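Local atomic coordinates of DotU family type IV/VI secretion system protein (Acinetobacter baumannii, PDB entry 6Y4R), a protein that forms the cytoplasmic domain of TssL, a component of the type VI secretion system that is probably anchored in the inner membrane. Residues L8-I18 against A58-I66; L119-L130 against V149-K160. All coordinates share one frame; numbering follows the deposited sequence.

Contact 1. Residues L8-I18 against A58-I66; sequences LHDGFYLIFLI and AKYAFCALI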
# COMPACT_ATOMS: atom_id res chain seq x y z
N LEU A 8 -10.02 0.92 -3.39
CA LEU A 8 -8.68 0.74 -3.94
C LEU A 8 -8.60 -0.45 -4.89
O LEU A 8 -7.49 -0.84 -5.28
CB LEU A 8 -7.68 0.56 -2.80
CG LEU A 8 -7.38 1.74 -1.89
CD1 LEU A 8 -6.63 1.20 -0.69
CD2 LEU A 8 -6.55 2.75 -2.67
N HIS A 9 -9.75 -1.02 -5.28
CA HIS A 9 -9.75 -2.20 -6.13
C HIS A 9 -9.03 -1.94 -7.45
O HIS A 9 -8.30 -2.80 -7.95
CB HIS A 9 -11.21 -2.63 -6.40
CG HIS A 9 -11.37 -3.78 -7.34
ND1 HIS A 9 -12.12 -3.69 -8.48
CD2 HIS A 9 -10.93 -5.06 -7.28
CE1 HIS A 9 -12.12 -4.86 -9.11
NE2 HIS A 9 -11.40 -5.71 -8.41
N ASP A 10 -9.23 -0.75 -8.04
CA ASP A 10 -8.55 -0.43 -9.30
C ASP A 10 -7.05 -0.25 -9.11
O ASP A 10 -6.26 -0.67 -9.96
CB ASP A 10 -9.15 0.83 -9.92
CG ASP A 10 -10.52 0.60 -10.57
OD1 ASP A 10 -10.93 -0.58 -10.76
OD2 ASP A 10 -11.20 1.60 -10.91
N GLY A 11 -6.63 0.37 -7.99
CA GLY A 11 -5.21 0.57 -7.74
C GLY A 11 -4.47 -0.71 -7.42
O GLY A 11 -3.33 -0.91 -7.87
N PHE A 12 -5.08 -1.58 -6.59
CA PHE A 12 -4.44 -2.84 -6.22
C PHE A 12 -4.25 -3.77 -7.42
O PHE A 12 -3.35 -4.61 -7.41
CB PHE A 12 -5.26 -3.57 -5.14
CG PHE A 12 -5.11 -3.00 -3.76
CD1 PHE A 12 -3.85 -2.69 -3.27
CD2 PHE A 12 -6.21 -2.82 -2.94
CE1 PHE A 12 -3.69 -2.16 -1.97
CE2 PHE A 12 -6.06 -2.30 -1.64
CZ PHE A 12 -4.79 -1.96 -1.16
N TYR A 13 -5.10 -3.65 -8.45
CA TYR A 13 -4.95 -4.50 -9.63
C TYR A 13 -3.66 -4.20 -10.38
O TYR A 13 -3.07 -5.10 -11.00
CB TYR A 13 -6.10 -4.33 -10.61
CG TYR A 13 -5.90 -5.14 -11.89
CD1 TYR A 13 -5.73 -6.52 -11.84
CD2 TYR A 13 -5.89 -4.53 -13.16
CE1 TYR A 13 -5.56 -7.28 -13.01
CE2 TYR A 13 -5.71 -5.27 -14.32
CZ TYR A 13 -5.55 -6.63 -14.25
OH TYR A 13 -5.38 -7.28 -15.46
N LEU A 14 -3.24 -2.93 -10.37
CA LEU A 14 -2.00 -2.51 -11.02
C LEU A 14 -0.78 -2.89 -10.20
O LEU A 14 0.29 -3.11 -10.76
CB LEU A 14 -2.03 -1.00 -11.27
CG LEU A 14 -3.22 -0.33 -11.99
CD1 LEU A 14 -3.07 1.17 -11.95
CD2 LEU A 14 -3.33 -0.79 -13.42
N ILE A 15 -0.95 -3.00 -8.86
CA ILE A 15 0.06 -3.64 -8.01
C ILE A 15 0.22 -5.10 -8.39
O ILE A 15 1.33 -5.64 -8.40
CB ILE A 15 -0.34 -3.56 -6.53
CG1 ILE A 15 -0.60 -2.12 -6.05
CG2 ILE A 15 0.74 -4.24 -5.69
CD1 ILE A 15 0.59 -1.44 -5.57
N PHE A 16 -0.91 -5.78 -8.59
CA PHE A 16 -0.90 -7.19 -8.93
C PHE A 16 -0.23 -7.43 -10.28
O PHE A 16 0.45 -8.45 -10.46
CB PHE A 16 -2.33 -7.74 -8.91
CG PHE A 16 -2.43 -9.22 -8.60
CD1 PHE A 16 -1.61 -9.81 -7.66
CD2 PHE A 16 -3.37 -10.01 -9.26
CE1 PHE A 16 -1.71 -11.18 -7.38
CE2 PHE A 16 -3.48 -11.39 -9.00
CZ PHE A 16 -2.64 -11.97 -8.06
N LEU A 17 -0.40 -6.51 -11.24
CA LEU A 17 0.20 -6.70 -12.57
C LEU A 17 1.72 -6.63 -12.51
O LEU A 17 2.41 -7.42 -13.17
CB LEU A 17 -0.30 -5.66 -13.57
CG LEU A 17 -1.72 -5.70 -14.10
CD1 LEU A 17 -2.02 -4.44 -14.90
CD2 LEU A 17 -1.98 -6.97 -14.92
N ILE A 18 2.25 -5.67 -11.76
CA ILE A 18 3.70 -5.56 -11.62
C ILE A 18 4.26 -6.77 -10.89
O ILE A 18 5.32 -7.30 -11.26
CB ILE A 18 4.07 -4.24 -10.92
CG1 ILE A 18 3.58 -3.06 -11.76
CG2 ILE A 18 5.56 -4.19 -10.60
CD1 ILE A 18 4.07 -1.73 -11.26
N ALA A 58 -4.89 4.75 4.35
CA ALA A 58 -5.03 3.81 3.24
C ALA A 58 -4.20 4.25 2.04
O ALA A 58 -3.45 3.45 1.46
CB ALA A 58 -6.50 3.68 2.86
N LYS A 59 -4.27 5.52 1.69
CA LYS A 59 -3.42 6.02 0.62
C LYS A 59 -1.94 5.91 0.97
O LYS A 59 -1.11 5.63 0.10
CB LYS A 59 -3.81 7.46 0.29
CG LYS A 59 -2.74 8.22 -0.45
CD LYS A 59 -3.32 9.25 -1.38
CE LYS A 59 -3.58 10.57 -0.71
NZ LYS A 59 -4.56 11.33 -1.53
N TYR A 60 -1.57 6.13 2.24
CA TYR A 60 -0.17 6.03 2.64
C TYR A 60 0.36 4.61 2.45
O TYR A 60 1.47 4.41 1.93
CB TYR A 60 0.00 6.48 4.10
CG TYR A 60 1.43 6.37 4.62
CD1 TYR A 60 1.93 5.16 5.10
CD2 TYR A 60 2.27 7.47 4.61
CE1 TYR A 60 3.24 5.05 5.54
CE2 TYR A 60 3.58 7.38 5.06
CZ TYR A 60 4.06 6.17 5.53
OH TYR A 60 5.37 6.10 5.97
N ALA A 61 -0.42 3.62 2.87
CA ALA A 61 -0.04 2.22 2.74
C ALA A 61 0.08 1.83 1.28
O ALA A 61 0.98 1.07 0.91
CB ALA A 61 -1.06 1.32 3.45
N PHE A 62 -0.85 2.30 0.44
CA PHE A 62 -0.80 1.94 -0.97
C PHE A 62 0.43 2.54 -1.64
O PHE A 62 1.03 1.92 -2.52
CB PHE A 62 -2.07 2.38 -1.68
CG PHE A 62 -2.04 2.18 -3.17
CD1 PHE A 62 -2.66 1.08 -3.73
CD2 PHE A 62 -1.43 3.10 -4.02
CE1 PHE A 62 -2.65 0.88 -5.11
CE2 PHE A 62 -1.40 2.90 -5.40
CZ PHE A 62 -2.02 1.80 -5.94
N CYS A 63 0.80 3.77 -1.26
CA CYS A 63 1.99 4.39 -1.83
C CYS A 63 3.27 3.72 -1.34
O CYS A 63 4.20 3.50 -2.13
CB CYS A 63 1.98 5.89 -1.52
SG CYS A 63 0.67 6.79 -2.40
N ALA A 64 3.34 3.38 -0.06
CA ALA A 64 4.49 2.61 0.41
C ALA A 64 4.60 1.28 -0.34
O ALA A 64 5.71 0.83 -0.65
CB ALA A 64 4.39 2.39 1.92
N LEU A 65 3.47 0.67 -0.68
CA LEU A 65 3.44 -0.66 -1.30
C LEU A 65 3.80 -0.61 -2.79
O LEU A 65 4.54 -1.47 -3.28
CB LEU A 65 2.07 -1.30 -1.09
CG LEU A 65 1.61 -2.46 -1.96
CD1 LEU A 65 2.36 -3.73 -1.63
CD2 LEU A 65 0.13 -2.66 -1.75
N ILE A 66 3.22 0.35 -3.53
CA ILE A 66 3.56 0.51 -4.95
C ILE A 66 5.02 0.91 -5.11
O ILE A 66 5.69 0.46 -6.05
CB ILE A 66 2.61 1.52 -5.62
CG1 ILE A 66 2.88 1.61 -7.12
CG2 ILE A 66 2.73 2.91 -4.98
CD1 ILE A 66 2.75 0.32 -7.83

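Contact 2. Residues L119-L130 against V149-K160; sequences LAALEVFHYCLL and VARVGDEIDYLK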
# COMPACT_ATOMS: atom_id res chain seq x y z
N LEU A 119 -11.00 -0.49 11.70
CA LEU A 119 -10.85 -1.78 11.03
C LEU A 119 -10.86 -1.64 9.52
O LEU A 119 -10.29 -2.49 8.82
CB LEU A 119 -11.95 -2.73 11.48
CG LEU A 119 -12.27 -3.99 10.66
CD1 LEU A 119 -11.21 -5.04 10.83
CD2 LEU A 119 -13.63 -4.55 11.10
N ALA A 120 -11.51 -0.61 8.98
CA ALA A 120 -11.44 -0.39 7.53
C ALA A 120 -10.02 -0.06 7.12
O ALA A 120 -9.51 -0.59 6.12
CB ALA A 120 -12.41 0.71 7.09
N ALA A 121 -9.35 0.82 7.87
CA ALA A 121 -7.94 1.10 7.58
C ALA A 121 -7.08 -0.15 7.77
O ALA A 121 -6.18 -0.41 6.96
CB ALA A 121 -7.42 2.22 8.49
N LEU A 122 -7.37 -0.95 8.79
CA LEU A 122 -6.48 -2.06 9.12
C LEU A 122 -6.59 -3.18 8.10
O LEU A 122 -5.61 -3.89 7.85
CB LEU A 122 -6.72 -2.53 10.56
CG LEU A 122 -6.08 -3.81 11.10
CD1 LEU A 122 -4.61 -3.55 11.38
CD2 LEU A 122 -6.77 -4.21 12.37
N GLU A 123 -7.76 -3.33 7.47
CA GLU A 123 -7.92 -4.29 6.38
C GLU A 123 -7.04 -3.95 5.18
O GLU A 123 -6.56 -4.85 4.47
CB GLU A 123 -9.38 -4.32 5.94
CG GLU A 123 -10.26 -5.36 6.60
CD GLU A 123 -11.73 -4.98 6.56
OE1 GLU A 123 -12.01 -3.86 6.12
OE2 GLU A 123 -12.61 -5.83 6.86
N VAL A 124 -6.83 -2.65 4.92
CA VAL A 124 -5.92 -2.19 3.86
C VAL A 124 -4.47 -2.52 4.21
O VAL A 124 -3.72 -3.03 3.37
CB VAL A 124 -6.13 -0.68 3.60
CG1 VAL A 124 -5.02 -0.10 2.74
CG2 VAL A 124 -7.48 -0.41 2.94
N PHE A 125 -4.05 -2.22 5.45
CA PHE A 125 -2.65 -2.50 5.81
C PHE A 125 -2.34 -3.99 5.78
O PHE A 125 -1.22 -4.37 5.44
CB PHE A 125 -2.31 -1.95 7.19
CG PHE A 125 -1.87 -0.51 7.18
CD1 PHE A 125 -2.74 0.50 6.82
CD2 PHE A 125 -0.57 -0.16 7.54
CE1 PHE A 125 -2.33 1.82 6.83
CE2 PHE A 125 -0.16 1.15 7.53
CZ PHE A 125 -1.04 2.14 7.18
N HIS A 126 -3.31 -4.84 6.15
CA HIS A 126 -3.14 -6.29 6.03
C HIS A 126 -3.03 -6.72 4.58
O HIS A 126 -2.18 -7.54 4.22
CB HIS A 126 -4.30 -7.00 6.72
CG HIS A 126 -4.32 -8.49 6.54
ND1 HIS A 126 -5.27 -9.12 5.76
CD2 HIS A 126 -3.55 -9.48 7.06
CE1 HIS A 126 -5.06 -10.43 5.80
NE2 HIS A 126 -4.02 -10.67 6.58
N TYR A 127 -3.88 -6.15 3.71
CA TYR A 127 -3.88 -6.52 2.30
C TYR A 127 -2.62 -6.07 1.57
O TYR A 127 -2.17 -6.74 0.64
CB TYR A 127 -5.14 -5.95 1.63
CG TYR A 127 -5.42 -6.53 0.28
CD1 TYR A 127 -5.68 -7.88 0.14
CD2 TYR A 127 -5.48 -5.73 -0.84
CE1 TYR A 127 -5.95 -8.43 -1.11
CE2 TYR A 127 -5.75 -6.27 -2.10
CZ TYR A 127 -5.99 -7.61 -2.22
OH TYR A 127 -6.26 -8.15 -3.46
N CYS A 128 -2.03 -4.94 1.97
CA CYS A 128 -0.72 -4.58 1.44
C CYS A 128 0.33 -5.59 1.88
O CYS A 128 1.30 -5.86 1.15
CB CYS A 128 -0.35 -3.18 1.89
SG CYS A 128 -1.45 -1.91 1.21
N LEU A 129 0.19 -6.14 3.09
CA LEU A 129 1.13 -7.18 3.52
C LEU A 129 0.96 -8.48 2.72
O LEU A 129 1.96 -9.09 2.33
CB LEU A 129 0.98 -7.43 5.03
CG LEU A 129 1.41 -6.27 5.95
CD1 LEU A 129 0.87 -6.40 7.37
CD2 LEU A 129 2.94 -6.18 5.98
N LEU A 130 -0.29 -8.89 2.41
CA LEU A 130 -0.47 -10.08 1.56
C LEU A 130 -0.03 -9.87 0.11
O LEU A 130 0.31 -10.86 -0.56
CB LEU A 130 -1.92 -10.60 1.53
CG LEU A 130 -2.78 -10.92 2.75
CD1 LEU A 130 -4.26 -11.09 2.36
CD2 LEU A 130 -2.24 -12.17 3.37
N VAL A 149 1.87 -11.09 9.62
CA VAL A 149 0.76 -11.09 8.68
C VAL A 149 -0.31 -12.06 9.12
O VAL A 149 -1.51 -11.78 9.01
CB VAL A 149 1.27 -11.43 7.27
CG1 VAL A 149 0.12 -11.41 6.27
CG2 VAL A 149 2.37 -10.44 6.85
N ALA A 150 0.10 -13.20 9.67
CA ALA A 150 -0.86 -14.22 10.07
C ALA A 150 -1.79 -13.73 11.17
O ALA A 150 -3.00 -13.97 11.11
CB ALA A 150 -0.12 -15.48 10.52
N ARG A 151 -1.25 -13.03 12.17
CA ARG A 151 -2.06 -12.62 13.32
C ARG A 151 -2.83 -11.34 13.11
O ARG A 151 -3.92 -11.19 13.68
CB ARG A 151 -1.21 -12.44 14.56
CG ARG A 151 0.06 -13.19 14.55
CD ARG A 151 0.91 -12.79 15.68
NE ARG A 151 1.93 -13.82 15.93
CZ ARG A 151 2.81 -13.81 16.93
NH1 ARG A 151 2.78 -12.84 17.80
NH2 ARG A 151 3.66 -14.80 17.03
N VAL A 152 -2.30 -10.40 12.34
CA VAL A 152 -3.15 -9.28 11.96
C VAL A 152 -4.34 -9.81 11.20
O VAL A 152 -5.47 -9.34 11.37
CB VAL A 152 -2.35 -8.25 11.15
CG1 VAL A 152 -3.22 -7.07 10.77
CG2 VAL A 152 -1.16 -7.77 11.94
N GLY A 153 -4.12 -10.86 10.40
CA GLY A 153 -5.22 -11.52 9.72
C GLY A 153 -6.19 -12.17 10.69
O GLY A 153 -7.40 -12.18 10.46
N ASP A 154 -5.65 -12.75 11.78
CA ASP A 154 -6.48 -13.37 12.81
C ASP A 154 -7.31 -12.33 13.54
O ASP A 154 -8.49 -12.57 13.84
CB ASP A 154 -5.61 -14.09 13.85
CG ASP A 154 -4.94 -15.36 13.32
OD1 ASP A 154 -5.51 -16.02 12.41
OD2 ASP A 154 -3.86 -15.71 13.85
N GLU A 155 -6.70 -11.17 13.85
CA GLU A 155 -7.42 -10.11 14.57
C GLU A 155 -8.55 -9.55 13.73
O GLU A 155 -9.61 -9.21 14.26
CB GLU A 155 -6.45 -9.01 15.00
CG GLU A 155 -5.62 -9.45 16.16
CD GLU A 155 -4.18 -8.99 16.07
OE1 GLU A 155 -3.90 -7.90 15.50
OE2 GLU A 155 -3.33 -9.77 16.55
N ILE A 156 -8.34 -9.43 12.43
CA ILE A 156 -9.43 -8.99 11.56
C ILE A 156 -10.54 -10.02 11.55
O ILE A 156 -11.72 -9.67 11.63
CB ILE A 156 -8.89 -8.67 10.16
CG1 ILE A 156 -7.91 -7.50 10.25
CG2 ILE A 156 -10.06 -8.34 9.25
CD1 ILE A 156 -7.28 -7.13 8.94
N ASP A 157 -10.19 -11.31 11.45
CA ASP A 157 -11.21 -12.36 11.57
C ASP A 157 -11.93 -12.27 12.91
O ASP A 157 -13.14 -12.49 12.99
CB ASP A 157 -10.61 -13.76 11.45
CG ASP A 157 -10.21 -14.15 10.04
OD1 ASP A 157 -10.78 -13.60 9.06
OD2 ASP A 157 -9.36 -15.06 9.92
N TYR A 158 -11.19 -11.96 13.98
CA TYR A 158 -11.77 -11.88 15.32
C TYR A 158 -12.70 -10.68 15.47
O TYR A 158 -13.72 -10.77 16.16
CB TYR A 158 -10.65 -11.83 16.37
CG TYR A 158 -11.09 -11.58 17.81
CD1 TYR A 158 -11.15 -12.61 18.73
CD2 TYR A 158 -11.45 -10.32 18.25
CE1 TYR A 158 -11.55 -12.38 20.05
CE2 TYR A 158 -11.84 -10.08 19.56
CZ TYR A 158 -11.89 -11.11 20.45
OH TYR A 158 -12.29 -10.85 21.76
N LEU A 159 -12.35 -9.54 14.86
CA LEU A 159 -13.15 -8.34 15.03
C LEU A 159 -14.49 -8.41 14.32
O LEU A 159 -15.34 -7.54 14.54
CB LEU A 159 -12.35 -7.11 14.55
CG LEU A 159 -11.14 -6.80 15.42
CD1 LEU A 159 -10.16 -5.87 14.70
CD2 LEU A 159 -11.63 -6.20 16.73
N LYS A 160 -14.71 -9.43 13.49
CA LYS A 160 -16.00 -9.65 12.83
C LYS A 160 -16.86 -10.70 13.57
O LYS A 160 -16.69 -11.94 13.46
CB LYS A 160 -15.75 -10.08 11.39
CG LYS A 160 -14.62 -9.27 10.70
CD LYS A 160 -14.52 -9.63 9.24
CE LYS A 160 -13.74 -8.63 8.42
NZ LYS A 160 -13.47 -9.23 7.07

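Contact 1. Residues L8-I18 against A58-I66
Phe62 and Ile15 meet because of their side-chain torsions: at Phe62 the ring carbon CG stands opposite the backbone N (chi1 174°), which sends the ring across to the helix of residues 9-18, and at Ile15 CG1 lies opposite the carbonyl carbon, and the turn about the CB-CG1 bond then brings CD1 to the other helix. The Phe62 ring enters edge first at Gly11, with the carbonyl O of Gly11 in the ring plane; Gly11 has no side chain, and the ring edge lies directly against its backbone. Ile15 CG1 comes to 3.8 Å from Phe62 CE1, the two side chains passing in opposite directions. Beyond it, Ile15 CD1 reaches between two residues, 3.6 Å from Ile66 CB and 3.9 Å from Leu65 CG. The Phe12 ring lies obliquely to that of Phe62, the planes at 54°, with Phe12 CE1 3.8 Å from Phe62 CD1. The edge of the Phe12 ring, near its plane, also receives Leu65 CD2. At the ends the packing thins out: Leu8 CD1 is 4.3 Å from Ala58 CB, and Ile18 CD1 is 4.2 Å from Ile66 CD1. All these residues are buried and apolar. Helix 27-47 adds Phe30 against Ile18 and Phe41 against Ala58, while helix 119-130 brings Tyr127 edge-to-face with Phe12. The two axes run nearly parallel, 16° apart; helices 9-19 and 52-71, with helix 27-47 between them in the chain, belong to the all-helical bundle of the DotU family's cytoplasmic domain.

Contact 2. Residues L119-L130 against V149-K160
His126 reaches the helix of residues 149-159 with CG opposite the backbone N (chi1 173°), which brings the imidazole to the backbone of Val149 and Gly153. From the root outward, CB lies 3.7 Å from Ile156 CD1 and, more loosely, beside Val152 CG1; CG is still in touch with the same Ile156 methyl, which approaches the ring obliquely. Further out, CD2 is 3.6 Å from the carbonyl O of Val149, an atom lying at the ring edge and in its plane, and at the tip NE2 comes to 3.5 Å from Gly153 CA, with CE1 a little farther from the same carbon. Gly153 has no side chain, and the imidazole lies against its backbone. One ring face is covered from its own helix by Leu130 CG, offset toward the rim. His126 is thus a knob in the hole formed by Val149, Val152, Gly153 and Ile156, and Ile156 returns the arrangement by sitting among Leu119, Leu122, Glu123 and His126: reciprocal knobs-into-holes packing between two consecutive helices that run roughly antiparallel, at 148°. Ile156 CG2 touches Leu119 CD1 at 3.8 Å, its CG1 faces Leu122 CD2, and Leu122 CD1 lies 3.8 Å from Val152 CG1. Leu122 also packs on Leu108 of helix 100-114, a third helix beside this pair, and Arg112 of that helix forms a salt bridge with Glu155. Toward the other end of the contact, Val149 uses both methyls, CG2 on Leu129 CB and CG1 on Leu130 CD2, each at 3.8 Å. On the outer side Lys160, extended beyond CG, meets Glu123 from the opposite direction in a salt bridge, with NZ 3.5 Å from OE2.

Along the chain the two contacts follow one another, both segments of contact 1 preceding those of contact 2, and their centres lie about 16 Å apart. Contact 1 joins helices 9-19 and 52-71, its centre about 5 Å from the centre of the chain; contact 2, centred about 13 Å from it, joins helices 119-130 and 143-159 and is only partly buried. Helix 119-130 connects the two. One part of its surface meets helix 143-159, while Phe125 and Cys128 pack on Ala61 and Leu65 of contact 1, with Leu65 CD2 3.4 Å from Cys128 SG. The C-terminal helix is therefore tied through helix 119-130 to the N-terminal bundle, consistent with a single compact helical domain.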